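Local coordinates for protein TetR family transcriptional regulator (Mycobacterium smegmatis, PDB 5XS9) that probably acts as a dimeric TetR-type repressor (BioQ) that binds operator DNA and controls transcription of biotin-related genes, at residues A11-L16 and A55-R60; L24-L29 and G38-H43; W42-A45 and E49-G52; S88-A93 and R150-A155; L95-F100 and Y139-T144. One frame throughout, in Å; residues are numbered along the deposited sequence.

Contacts 1, 2 and 5 are buried, contact 3 is partly buried and contact 4 lies at the surface. Contacts 1, 2 and 3 belong to the N-terminal, DNA-binding part: contacts 1 and 3 both use helix 47-58, and contacts 2 and 3 share Trp42 and His43, their centres about 8 Å apart. Contact 5 joins helices 92-101 and 129-155, contact 4 ties the turn leading into the first of them to the second, and both reach the second subunit. Chemistry follows place. Contact 5 is almost wholly apolar and contact 2 combines aliphatic packing with a methyl-on-ring contact, whereas contacts 1 and 3 each pair one polar bond with apolar contacts. Contact 4 rests on a glutamine amide near a turn.

Contact 1 (A11-L16 and A55-R60); sequences AATKIL and ADHILR
Thr13 OG1 has two partners, one across the contact and one in its own helix: it accepts from His57 ND1 at 3.2 Å and donates a hydrogen bond to the carbonyl oxygen of Val9, one turn back. A first torsion of -62° sets OG1 beside the backbone nitrogen, while CG2 is anti to that nitrogen. The imidazole is carried across by a first torsion of -180°. The bond is not flat, since OG1 stands 30° out of the imidazole plane; the methyl CG2 instead lies in that plane at the ring edge, 3.9 Å from His57 ND1.

An apolar pair completes the contact. Leu16 CD2 meets Ile58 CD1 at 3.7 Å, the two side chains running at about a right angle, and a single methyl of each makes the touch. The backbones remain well apart, the CA atoms of Thr13 and Ile58 being 7.9 Å from each other, and the contacts found across the gap are between side chains.

Helices 5-19 and 47-58 are thereby joined near the C-terminal end of the latter. Helix 26-33 packs against the former through Leu29, His89 covers Thr13 and Ile58, and Leu95 of helix 92-101 lies against Leu16 and Ala55.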
# COMPACT_ATOMS: atom_id res chain seq x y z
N ALA A 11 -5.27 -4.25 -24.78
CA ALA A 11 -6.28 -5.26 -24.46
C ALA A 11 -6.16 -5.64 -22.98
O ALA A 11 -7.17 -5.81 -22.26
CB ALA A 11 -6.11 -6.49 -25.33
N ALA A 12 -4.93 -5.80 -22.54
CA ALA A 12 -4.67 -6.22 -21.12
C ALA A 12 -5.21 -5.16 -20.15
O ALA A 12 -5.80 -5.50 -19.11
CB ALA A 12 -3.19 -6.42 -20.92
N THR A 13 -5.09 -3.88 -20.55
CA THR A 13 -5.54 -2.74 -19.75
C THR A 13 -7.06 -2.67 -19.68
O THR A 13 -7.66 -2.39 -18.63
CB THR A 13 -4.89 -1.41 -20.28
OG1 THR A 13 -3.49 -1.56 -20.12
CG2 THR A 13 -5.36 -0.20 -19.55
N LYS A 14 -7.70 -3.01 -20.78
CA LYS A 14 -9.16 -3.10 -20.80
C LYS A 14 -9.72 -4.24 -19.90
O LYS A 14 -10.71 -4.08 -19.23
CB LYS A 14 -9.60 -3.29 -22.26
CG LYS A 14 -11.10 -3.19 -22.49
CD LYS A 14 -11.39 -3.19 -23.99
CE LYS A 14 -12.75 -3.78 -24.31
NZ LYS A 14 -13.80 -3.20 -23.44
N ILE A 15 -9.04 -5.38 -19.86
CA ILE A 15 -9.45 -6.44 -18.95
C ILE A 15 -9.35 -5.94 -17.49
O ILE A 15 -10.24 -6.15 -16.66
CB ILE A 15 -8.58 -7.70 -19.16
CG1 ILE A 15 -8.91 -8.32 -20.53
CG2 ILE A 15 -8.83 -8.75 -18.08
CD1 ILE A 15 -7.85 -9.26 -21.06
N LEU A 16 -8.24 -5.28 -17.20
CA LEU A 16 -8.02 -4.69 -15.90
C LEU A 16 -9.12 -3.74 -15.56
O LEU A 16 -9.71 -3.87 -14.50
CB LEU A 16 -6.65 -4.00 -15.84
CG LEU A 16 -6.45 -3.20 -14.54
CD1 LEU A 16 -6.06 -4.12 -13.41
CD2 LEU A 16 -5.36 -2.19 -14.77
N ALA A 55 1.47 -1.71 -16.12
CA ALA A 55 1.89 -0.59 -15.18
C ALA A 55 2.49 0.63 -15.95
O ALA A 55 2.06 1.78 -15.75
CB ALA A 55 2.88 -1.10 -14.13
N ASP A 56 3.42 0.37 -16.88
CA ASP A 56 4.02 1.49 -17.65
C ASP A 56 3.08 2.18 -18.55
O ASP A 56 3.17 3.38 -18.74
CB ASP A 56 5.29 1.07 -18.34
CG ASP A 56 6.36 0.76 -17.34
OD1 ASP A 56 6.33 1.30 -16.20
OD2 ASP A 56 7.24 -0.01 -17.64
N HIS A 57 2.08 1.47 -19.01
CA HIS A 57 1.08 2.04 -19.88
C HIS A 57 0.16 2.95 -19.09
O HIS A 57 -0.15 4.05 -19.53
CB HIS A 57 0.28 0.90 -20.55
CG HIS A 57 -0.78 1.38 -21.48
ND1 HIS A 57 -2.12 1.14 -21.27
CD2 HIS A 57 -0.70 2.08 -22.64
CE1 HIS A 57 -2.82 1.70 -22.24
NE2 HIS A 57 -1.98 2.28 -23.07
N ILE A 58 -0.31 2.44 -17.94
CA ILE A 58 -1.10 3.19 -16.93
C ILE A 58 -0.38 4.48 -16.50
O ILE A 58 -1.00 5.49 -16.23
CB ILE A 58 -1.34 2.25 -15.67
CG1 ILE A 58 -2.45 1.26 -15.95
CG2 ILE A 58 -1.72 2.95 -14.39
CD1 ILE A 58 -2.47 0.16 -14.88
N LEU A 59 0.92 4.42 -16.39
CA LEU A 59 1.72 5.52 -15.87
C LEU A 59 2.29 6.44 -16.99
O LEU A 59 3.00 7.41 -16.68
CB LEU A 59 2.94 4.92 -15.09
CG LEU A 59 2.63 4.23 -13.78
CD1 LEU A 59 3.86 3.56 -13.21
CD2 LEU A 59 2.01 5.19 -12.78
N ARG A 60 2.04 6.11 -18.25
CA ARG A 60 2.26 7.02 -19.39
C ARG A 60 1.90 8.49 -19.06
O ARG A 60 2.74 9.35 -19.18
CB ARG A 60 1.43 6.51 -20.56
CG ARG A 60 1.49 7.28 -21.87
CD ARG A 60 0.77 6.47 -22.95
NE ARG A 60 -0.40 5.74 -22.41
CZ ARG A 60 -1.67 6.18 -22.36
NH1 ARG A 60 -2.02 7.38 -22.84
NH2 ARG A 60 -2.60 5.39 -21.82

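Contact 2 (L24-L29 and G38-H43); sequences LTMRRL and GALYWH
Met26 CE sits squarely over one face of the Tyr41 ring, 3.7 Å from its centroid and only 13° off the ring normal, which is the geometry of a CH-pi contact. The sulfur is farther out, SD lying 5.1 Å from the same centroid in an oblique position, so this Met-aromatic contact is made chiefly by the methyl. Bends at chi2 and chi3 fold the methionine end back over the ring. The same methyl is pressed against Leu40, with Met26 CE to Leu40 CB at 3.4 Å, tighter than usual for two carbons. The two side chains of Met26 and Tyr41 cross obliquely, with Tyr41 OH 3.5 Å from Met26 CB.

Leu40 slides past Met26 in the opposite direction, and its CD1 ends 3.2 Å from Met26 O and 3.8 Å from Leu29 CB. This is the interior of a helix-turn-helix unit: helix 26-33 is its first helix, and 38-43 falls where TetR-family proteins carry the recognition helix. Here residues 38-40 keep helical backbone angles without the regular bonds, although His43 N does bond to Leu40 O.

In the next shell, the first turn of helix 26-33 is fixed by its N-cap, Thr25, whose OG1 accepts from Arg28 N at 3.0 Å with an N-H...O angle of 159°. Ala30 and Leu33 of the same helix also touch Leu40. Leu50 and Phe44 lie against Met26, while Leu29 packs on Ile15 of helix 5-19.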
# COMPACT_ATOMS: atom_id res chain seq x y z
N LEU A 24 -6.94 -10.35 -14.83
CA LEU A 24 -5.89 -10.12 -15.81
C LEU A 24 -4.86 -11.23 -15.74
O LEU A 24 -3.93 -11.16 -14.95
CB LEU A 24 -5.18 -8.81 -15.61
CG LEU A 24 -4.05 -8.48 -16.57
CD1 LEU A 24 -4.53 -8.51 -18.02
CD2 LEU A 24 -3.55 -7.10 -16.20
N THR A 25 -5.07 -12.24 -16.57
CA THR A 25 -4.15 -13.39 -16.71
C THR A 25 -3.78 -13.54 -18.16
O THR A 25 -4.48 -13.02 -19.01
CB THR A 25 -4.80 -14.71 -16.26
OG1 THR A 25 -5.90 -15.01 -17.13
CG2 THR A 25 -5.28 -14.64 -14.80
N MET A 26 -2.70 -14.25 -18.43
CA MET A 26 -2.27 -14.50 -19.78
C MET A 26 -3.33 -15.32 -20.54
O MET A 26 -3.61 -15.05 -21.74
CB MET A 26 -0.89 -15.16 -19.77
CG MET A 26 0.25 -14.24 -19.26
SD MET A 26 0.79 -13.08 -20.51
CE MET A 26 1.88 -13.91 -21.66
N ARG A 27 -3.95 -16.30 -19.88
CA ARG A 27 -5.01 -17.09 -20.57
C ARG A 27 -6.22 -16.22 -20.89
O ARG A 27 -6.75 -16.30 -21.98
CB ARG A 27 -5.42 -18.35 -19.81
CG ARG A 27 -6.27 -18.11 -18.58
CD ARG A 27 -6.44 -19.35 -17.72
NE ARG A 27 -6.78 -18.99 -16.33
CZ ARG A 27 -5.94 -18.48 -15.43
NH1 ARG A 27 -4.65 -18.22 -15.72
NH2 ARG A 27 -6.37 -18.22 -14.20
N ARG A 28 -6.61 -15.32 -19.98
CA ARG A 28 -7.75 -14.42 -20.30
C ARG A 28 -7.42 -13.44 -21.42
O ARG A 28 -8.24 -13.16 -22.29
CB ARG A 28 -8.19 -13.64 -19.04
CG ARG A 28 -9.30 -12.63 -19.29
CD ARG A 28 -10.60 -13.35 -19.43
NE ARG A 28 -11.68 -12.44 -19.79
CZ ARG A 28 -12.59 -11.95 -18.96
NH1 ARG A 28 -12.61 -12.24 -17.64
NH2 ARG A 28 -13.53 -11.14 -19.45
N LEU A 29 -6.19 -12.93 -21.40
CA LEU A 29 -5.76 -11.98 -22.40
C LEU A 29 -5.81 -12.66 -23.78
O LEU A 29 -6.27 -12.05 -24.74
CB LEU A 29 -4.31 -11.53 -22.11
CG LEU A 29 -3.74 -10.44 -23.01
CD1 LEU A 29 -4.64 -9.18 -23.14
CD2 LEU A 29 -2.36 -10.15 -22.46
N GLY A 38 0.00 -19.29 -26.68
CA GLY A 38 1.39 -19.23 -27.03
C GLY A 38 1.87 -17.97 -27.69
O GLY A 38 3.07 -17.63 -27.55
N ALA A 39 0.99 -17.27 -28.41
CA ALA A 39 1.37 -16.05 -29.09
C ALA A 39 1.78 -14.96 -28.11
O ALA A 39 2.52 -14.07 -28.48
CB ALA A 39 0.21 -15.50 -29.94
N LEU A 40 1.23 -14.96 -26.90
CA LEU A 40 1.53 -13.87 -25.96
C LEU A 40 2.91 -14.02 -25.41
O LEU A 40 3.60 -13.02 -25.03
CB LEU A 40 0.52 -13.91 -24.82
CG LEU A 40 -0.93 -13.70 -25.20
CD1 LEU A 40 -1.70 -13.70 -23.92
CD2 LEU A 40 -1.18 -12.42 -25.95
N TYR A 41 3.38 -15.26 -25.35
CA TYR A 41 4.70 -15.52 -24.81
C TYR A 41 5.87 -15.05 -25.71
O TYR A 41 7.04 -15.18 -25.34
CB TYR A 41 4.81 -16.96 -24.35
CG TYR A 41 3.96 -17.20 -23.13
CD1 TYR A 41 2.66 -17.71 -23.25
CD2 TYR A 41 4.39 -16.80 -21.87
CE1 TYR A 41 1.85 -17.90 -22.14
CE2 TYR A 41 3.58 -16.98 -20.76
CZ TYR A 41 2.30 -17.55 -20.90
OH TYR A 41 1.50 -17.75 -19.79
N TRP A 42 5.53 -14.51 -26.87
CA TRP A 42 6.49 -13.86 -27.74
C TRP A 42 6.68 -12.43 -27.27
O TRP A 42 7.67 -11.85 -27.60
CB TRP A 42 6.01 -13.92 -29.22
CG TRP A 42 6.22 -15.27 -29.80
CD1 TRP A 42 5.32 -16.27 -29.85
CD2 TRP A 42 7.44 -15.79 -30.33
NE1 TRP A 42 5.89 -17.40 -30.39
CE2 TRP A 42 7.18 -17.12 -30.71
CE3 TRP A 42 8.71 -15.26 -30.54
CZ2 TRP A 42 8.16 -17.94 -31.28
CZ3 TRP A 42 9.69 -16.07 -31.12
CH2 TRP A 42 9.40 -17.40 -31.48
N HIS A 43 5.75 -11.90 -26.49
CA HIS A 43 5.84 -10.52 -26.02
C HIS A 43 6.16 -10.42 -24.56
O HIS A 43 6.78 -9.48 -24.17
CB HIS A 43 4.52 -9.83 -26.27
CG HIS A 43 4.22 -9.70 -27.71
ND1 HIS A 43 4.93 -8.84 -28.53
CD2 HIS A 43 3.34 -10.34 -28.50
CE1 HIS A 43 4.46 -8.93 -29.75
NE2 HIS A 43 3.49 -9.83 -29.76

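Contact 3 (W42-A45 and E49-G52); sequences WHFA and ELLG
The polar part of this contact is one bond, from Ala45 N to Glu49 OE1. It is 3.0 Å long and almost perfectly straight, with an N-H...O angle of 177°, yet the N-H meets the oxygen from above the carboxylate, 66° out of its plane. The glutamate is extended beyond CG, which carries the carboxylate from the first turn of helix 47-58 back to the loop. Its backbone is held as well, because Glu49 N bonds to OD1 of Asn46, the residue just ahead of the helix. Two links therefore fasten the loop to this helix end.

The apolar part belongs to Phe44. One face of its ring receives the backbone of Leu50: CA lies 4.0 Å from the centroid and 16° off the normal, a CH-pi contact displaced toward the rim. The opposite face is covered by His43 CB, leaving the ring sandwiched. Leu50 CG, anti to the backbone nitrogen of its own residue, sends the side chain obliquely across the ring, with Leu50 CD1 reaching 3.6 Å from Phe44 CE2. Phe44 CD1 is 3.8 Å from Glu49 O, in an oblique approach. Val8 and Val9 of helix 5-19 and Met26 of helix 26-33 pack around the phenylalanine.

Such a turn, leading from the helix-turn-helix into the helix that joins it to the C-terminal domain, is characteristic of the TetR DNA-binding domain.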
# COMPACT_ATOMS: atom_id res chain seq x y z
N TRP A 42 5.53 -14.51 -26.87
CA TRP A 42 6.49 -13.86 -27.74
C TRP A 42 6.68 -12.43 -27.27
O TRP A 42 7.67 -11.85 -27.60
CB TRP A 42 6.01 -13.92 -29.22
CG TRP A 42 6.22 -15.27 -29.80
CD1 TRP A 42 5.32 -16.27 -29.85
CD2 TRP A 42 7.44 -15.79 -30.33
NE1 TRP A 42 5.89 -17.40 -30.39
CE2 TRP A 42 7.18 -17.12 -30.71
CE3 TRP A 42 8.71 -15.26 -30.54
CZ2 TRP A 42 8.16 -17.94 -31.28
CZ3 TRP A 42 9.69 -16.07 -31.12
CH2 TRP A 42 9.40 -17.40 -31.48
N HIS A 43 5.75 -11.90 -26.49
CA HIS A 43 5.84 -10.52 -26.02
C HIS A 43 6.16 -10.42 -24.56
O HIS A 43 6.78 -9.48 -24.17
CB HIS A 43 4.52 -9.83 -26.27
CG HIS A 43 4.22 -9.70 -27.71
ND1 HIS A 43 4.93 -8.84 -28.53
CD2 HIS A 43 3.34 -10.34 -28.50
CE1 HIS A 43 4.46 -8.93 -29.75
NE2 HIS A 43 3.49 -9.83 -29.76
N PHE A 44 5.69 -11.38 -23.75
CA PHE A 44 5.98 -11.41 -22.34
C PHE A 44 6.30 -12.79 -21.92
O PHE A 44 5.59 -13.71 -22.28
CB PHE A 44 4.75 -10.95 -21.58
CG PHE A 44 4.23 -9.62 -22.03
CD1 PHE A 44 4.97 -8.47 -21.78
CD2 PHE A 44 3.03 -9.52 -22.70
CE1 PHE A 44 4.50 -7.24 -22.18
CE2 PHE A 44 2.56 -8.30 -23.10
CZ PHE A 44 3.31 -7.17 -22.84
N ALA A 45 7.35 -12.95 -21.14
CA ALA A 45 7.74 -14.25 -20.67
C ALA A 45 6.83 -14.78 -19.58
O ALA A 45 6.76 -16.00 -19.41
CB ALA A 45 9.17 -14.26 -20.21
N GLU A 49 5.90 -9.83 -16.20
CA GLU A 49 6.28 -8.91 -17.25
C GLU A 49 5.09 -8.30 -17.85
O GLU A 49 5.13 -7.15 -18.24
CB GLU A 49 7.11 -9.61 -18.36
CG GLU A 49 8.51 -10.04 -17.89
CD GLU A 49 9.39 -10.61 -19.03
OE1 GLU A 49 9.06 -10.58 -20.27
OE2 GLU A 49 10.44 -11.10 -18.63
N LEU A 50 3.99 -9.05 -17.99
CA LEU A 50 2.79 -8.44 -18.58
C LEU A 50 2.31 -7.34 -17.63
O LEU A 50 1.97 -6.26 -18.05
CB LEU A 50 1.66 -9.46 -18.74
CG LEU A 50 0.27 -8.87 -19.06
CD1 LEU A 50 0.29 -8.12 -20.36
CD2 LEU A 50 -0.84 -9.91 -19.04
N LEU A 51 2.26 -7.63 -16.35
CA LEU A 51 1.77 -6.60 -15.40
C LEU A 51 2.65 -5.36 -15.42
O LEU A 51 2.12 -4.24 -15.38
CB LEU A 51 1.64 -7.18 -13.99
CG LEU A 51 0.54 -8.24 -13.83
CD1 LEU A 51 0.69 -8.98 -12.48
CD2 LEU A 51 -0.82 -7.62 -13.93
N GLY A 52 3.97 -5.55 -15.49
CA GLY A 52 4.92 -4.43 -15.68
C GLY A 52 4.63 -3.51 -16.89
O GLY A 52 4.70 -2.27 -16.79

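Contact 4 (S88-A93 and R150-A155); sequences SHTDGA and RLQWDA
Gln152 CG stands beside its backbone nitrogen (chi1 -74°) and the chain then runs extended, which carries its amide from helix 129-155 to the backbone of Thr90 and Asp91. Asp91 turns its carboxylate to meet it with a first torsion of -64°. The amide is probably modelled turned over, so its nitrogen and oxygen cannot be assigned with confidence. As deposited, OE1 of Gln152 lies 2.7 Å from Asp91 OD1 and NE2 of Gln152 lies 3.1 Å from Asp91 N; with the two ends exchanged, both may be hydrogen bonds. Carboxylate and amide planes are 70° apart. Thr90 adds its methyl, CG2 being 3.7 Å from the Gln152 atom modelled as NE2.

The receiving element is a type II beta turn from His89 to Gly92, closed by Gly92 N to His89 O at 3.1 Å. Asp91 holds its third position with positive phi and is also the N-cap of helix 92-101, although its side chain makes no capping bond.

Other partners position the turn. Asp91 OD2 accepts from Ile21 N, Thr90 OG1 bonds to Asp17 O, and His89 ND1 bonds to Asp17 OD2, so the turn is also tied to the end of helix 5-19. One residue beyond Gln152, Trp153 packs on Ser102 of the second subunit.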
# COMPACT_ATOMS: atom_id res chain seq x y z
N SER A 88 -7.15 6.18 -12.35
CA SER A 88 -7.75 6.13 -13.69
C SER A 88 -8.02 4.73 -14.14
O SER A 88 -8.67 4.59 -15.13
CB SER A 88 -6.77 6.79 -14.74
OG SER A 88 -6.77 8.13 -14.44
N HIS A 89 -7.43 3.71 -13.49
CA HIS A 89 -7.69 2.33 -13.82
C HIS A 89 -8.06 1.54 -12.60
O HIS A 89 -7.50 1.77 -11.55
CB HIS A 89 -6.47 1.73 -14.46
CG HIS A 89 -6.05 2.49 -15.68
ND1 HIS A 89 -6.63 2.28 -16.91
CD2 HIS A 89 -5.20 3.54 -15.82
CE1 HIS A 89 -6.12 3.14 -17.79
NE2 HIS A 89 -5.28 3.93 -17.14
N THR A 90 -9.02 0.62 -12.76
CA THR A 90 -9.36 -0.35 -11.73
C THR A 90 -8.10 -1.12 -11.20
O THR A 90 -7.28 -1.65 -11.95
CB THR A 90 -10.32 -1.40 -12.29
OG1 THR A 90 -11.41 -0.75 -12.96
CG2 THR A 90 -10.92 -2.35 -11.13
N ASP A 91 -7.95 -1.10 -9.89
CA ASP A 91 -6.85 -1.78 -9.17
C ASP A 91 -5.47 -1.22 -9.58
O ASP A 91 -4.44 -1.83 -9.38
CB ASP A 91 -6.94 -3.24 -9.33
CG ASP A 91 -8.21 -3.83 -8.70
OD1 ASP A 91 -8.68 -3.42 -7.62
OD2 ASP A 91 -8.66 -4.78 -9.29
N GLY A 92 -5.47 0.00 -10.08
CA GLY A 92 -4.22 0.59 -10.63
C GLY A 92 -3.13 0.80 -9.59
O GLY A 92 -1.97 0.50 -9.85
N ALA A 93 -3.51 1.29 -8.40
CA ALA A 93 -2.54 1.47 -7.40
C ALA A 93 -1.94 0.13 -6.97
O ALA A 93 -0.76 0.04 -6.76
CB ALA A 93 -3.10 2.27 -6.21
N ARG A 150 -11.42 1.41 -1.05
CA ARG A 150 -12.65 1.96 -0.49
C ARG A 150 -13.65 2.43 -1.55
O ARG A 150 -14.81 2.13 -1.43
CB ARG A 150 -12.35 3.04 0.52
CG ARG A 150 -11.67 2.45 1.75
CD ARG A 150 -11.56 3.43 2.90
NE ARG A 150 -10.38 4.22 2.83
CZ ARG A 150 -10.32 5.49 2.38
NH1 ARG A 150 -11.42 6.16 2.00
NH2 ARG A 150 -9.11 6.10 2.29
N LEU A 151 -13.19 3.09 -2.59
CA LEU A 151 -14.08 3.58 -3.66
C LEU A 151 -14.68 2.40 -4.40
O LEU A 151 -15.86 2.41 -4.73
CB LEU A 151 -13.34 4.49 -4.67
CG LEU A 151 -12.88 5.90 -4.27
CD1 LEU A 151 -11.88 6.49 -5.31
CD2 LEU A 151 -14.15 6.76 -4.10
N GLN A 152 -13.88 1.35 -4.64
CA GLN A 152 -14.33 0.19 -5.45
C GLN A 152 -15.36 -0.60 -4.70
O GLN A 152 -16.33 -1.07 -5.29
CB GLN A 152 -13.18 -0.73 -5.91
CG GLN A 152 -12.42 -0.06 -7.04
CD GLN A 152 -11.12 -0.72 -7.40
OE1 GLN A 152 -10.76 -1.82 -6.89
NE2 GLN A 152 -10.39 -0.07 -8.29
N TRP A 153 -15.16 -0.72 -3.40
CA TRP A 153 -16.10 -1.45 -2.60
C TRP A 153 -17.40 -0.65 -2.49
O TRP A 153 -18.47 -1.18 -2.74
CB TRP A 153 -15.52 -1.80 -1.22
CG TRP A 153 -14.41 -2.86 -1.29
CD1 TRP A 153 -14.25 -3.83 -2.26
CD2 TRP A 153 -13.33 -3.05 -0.35
NE1 TRP A 153 -13.12 -4.59 -1.99
CE2 TRP A 153 -12.54 -4.14 -0.82
CE3 TRP A 153 -12.93 -2.39 0.83
CZ2 TRP A 153 -11.37 -4.61 -0.14
CZ3 TRP A 153 -11.77 -2.85 1.52
CH2 TRP A 153 -11.00 -3.94 1.03
N ASP A 154 -17.27 0.63 -2.16
CA ASP A 154 -18.39 1.51 -2.05
C ASP A 154 -19.27 1.58 -3.33
O ASP A 154 -20.48 1.60 -3.22
CB ASP A 154 -17.91 2.89 -1.64
CG ASP A 154 -18.98 3.70 -1.06
OD1 ASP A 154 -19.59 3.22 -0.08
OD2 ASP A 154 -19.22 4.79 -1.59
N ALA A 155 -18.66 1.55 -4.52
CA ALA A 155 -19.40 1.48 -5.81
C ALA A 155 -20.28 0.23 -5.95
O ALA A 155 -21.33 0.31 -6.58
CB ALA A 155 -18.47 1.61 -7.03

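Contact 5 (L95-F100 and Y139-T144); sequences LVSASF and YVLGFT
Helices 92-101 and 129-155 pack here inside the all-helical C-terminal domain of the TetR fold, the part that in this family carries the dimer interface and, commonly, the effector pocket. The axes of the two segments approach to 10.3 Å and their directions differ by 144°, so the helices run roughly antiparallel.

One side chain does most of the work. Leu141, with CG beside its backbone nitrogen (chi1 -58°), reaches across to Val96, Ser97 and Phe100. Ser97 OG lies 3.6 Å from Leu141 CB and 3.7 Å from Leu141 CD2. This hydroxyl is satisfied within its own helix by a hydrogen bond to Ala93 O, consistent with its lying against a leucine. The branches then divide: Leu141 CD2 approaches Val96 CG1 at 4.3 Å, and Leu141 CD1 approaches Phe100 CD2 at 4.1 Å, obliquely to the ring.

Phe100 also forms a cation-pi contact with Arg150 of the second subunit, placing this packing next to the dimer interface. On the other helix, Val140 O accepts from both Thr144 N and Thr144 OG1, which reach it from opposite faces of its plane, the hydroxyl at 2.8 Å.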
# COMPACT_ATOMS: atom_id res chain seq x y z
N LEU A 95 -1.71 -2.63 -8.75
CA LEU A 95 -0.95 -3.19 -9.87
C LEU A 95 0.40 -2.47 -9.94
O LEU A 95 1.43 -3.13 -10.06
CB LEU A 95 -1.75 -3.02 -11.18
CG LEU A 95 -1.23 -3.79 -12.42
CD1 LEU A 95 -2.32 -4.10 -13.39
CD2 LEU A 95 -0.19 -2.92 -13.07
N VAL A 96 0.42 -1.14 -9.82
CA VAL A 96 1.71 -0.38 -9.81
C VAL A 96 2.56 -0.70 -8.60
O VAL A 96 3.78 -0.88 -8.75
CB VAL A 96 1.54 1.10 -10.02
CG1 VAL A 96 2.84 1.82 -9.87
CG2 VAL A 96 0.92 1.31 -11.42
N SER A 97 1.92 -0.87 -7.42
CA SER A 97 2.66 -1.37 -6.22
C SER A 97 3.38 -2.65 -6.45
O SER A 97 4.54 -2.76 -6.05
CB SER A 97 1.82 -1.52 -4.97
OG SER A 97 1.21 -0.27 -4.74
N ALA A 98 2.66 -3.65 -6.95
CA ALA A 98 3.27 -4.96 -7.15
C ALA A 98 4.34 -4.90 -8.25
O ALA A 98 5.39 -5.57 -8.15
CB ALA A 98 2.23 -6.06 -7.40
N SER A 99 4.16 -4.06 -9.27
CA SER A 99 5.19 -3.97 -10.29
C SER A 99 6.43 -3.22 -9.86
O SER A 99 7.52 -3.55 -10.29
CB SER A 99 4.65 -3.37 -11.59
OG SER A 99 3.69 -4.26 -12.15
N PHE A 100 6.28 -2.21 -9.01
CA PHE A 100 7.40 -1.55 -8.40
C PHE A 100 8.18 -2.56 -7.58
O PHE A 100 9.41 -2.62 -7.69
CB PHE A 100 6.91 -0.42 -7.47
CG PHE A 100 7.97 0.37 -6.81
CD1 PHE A 100 9.11 0.78 -7.50
CD2 PHE A 100 7.80 0.80 -5.52
CE1 PHE A 100 10.11 1.50 -6.87
CE2 PHE A 100 8.77 1.56 -4.90
CZ PHE A 100 9.92 1.92 -5.57
N TYR A 139 4.33 6.37 0.57
CA TYR A 139 3.14 7.11 1.00
C TYR A 139 2.03 7.16 -0.09
O TYR A 139 0.83 6.90 0.17
CB TYR A 139 3.48 8.51 1.49
CG TYR A 139 2.28 9.44 1.56
CD1 TYR A 139 1.29 9.24 2.49
CD2 TYR A 139 2.05 10.40 0.57
CE1 TYR A 139 0.18 10.07 2.55
CE2 TYR A 139 0.91 11.19 0.60
CZ TYR A 139 -0.04 11.03 1.59
OH TYR A 139 -1.19 11.85 1.70
N VAL A 140 2.45 7.50 -1.28
CA VAL A 140 1.47 7.71 -2.37
C VAL A 140 0.80 6.36 -2.71
O VAL A 140 -0.42 6.26 -2.90
CB VAL A 140 2.12 8.25 -3.64
CG1 VAL A 140 1.10 8.19 -4.82
CG2 VAL A 140 2.66 9.62 -3.42
N LEU A 141 1.57 5.30 -2.75
CA LEU A 141 1.00 4.00 -2.96
C LEU A 141 0.11 3.45 -1.85
O LEU A 141 -0.96 2.86 -2.13
CB LEU A 141 2.09 2.96 -3.37
CG LEU A 141 2.89 3.25 -4.61
CD1 LEU A 141 4.05 2.23 -4.65
CD2 LEU A 141 2.03 3.21 -5.84
N GLY A 142 0.50 3.61 -0.60
CA GLY A 142 -0.35 3.18 0.53
C GLY A 142 -1.66 3.99 0.56
O GLY A 142 -2.76 3.46 0.72
N PHE A 143 -1.52 5.28 0.36
CA PHE A 143 -2.69 6.18 0.35
C PHE A 143 -3.66 5.75 -0.72
O PHE A 143 -4.83 5.57 -0.45
CB PHE A 143 -2.28 7.62 0.13
CG PHE A 143 -3.42 8.61 0.14
CD1 PHE A 143 -3.69 9.34 1.29
CD2 PHE A 143 -4.24 8.74 -0.95
CE1 PHE A 143 -4.71 10.24 1.36
CE2 PHE A 143 -5.31 9.66 -0.91
CZ PHE A 143 -5.51 10.43 0.24
N THR A 144 -3.15 5.54 -1.90
CA THR A 144 -3.98 5.33 -3.09
C THR A 144 -4.52 3.89 -3.18
O THR A 144 -5.65 3.73 -3.60
CB THR A 144 -3.27 5.73 -4.38
OG1 THR A 144 -2.71 7.07 -4.24
CG2 THR A 144 -4.24 5.73 -5.49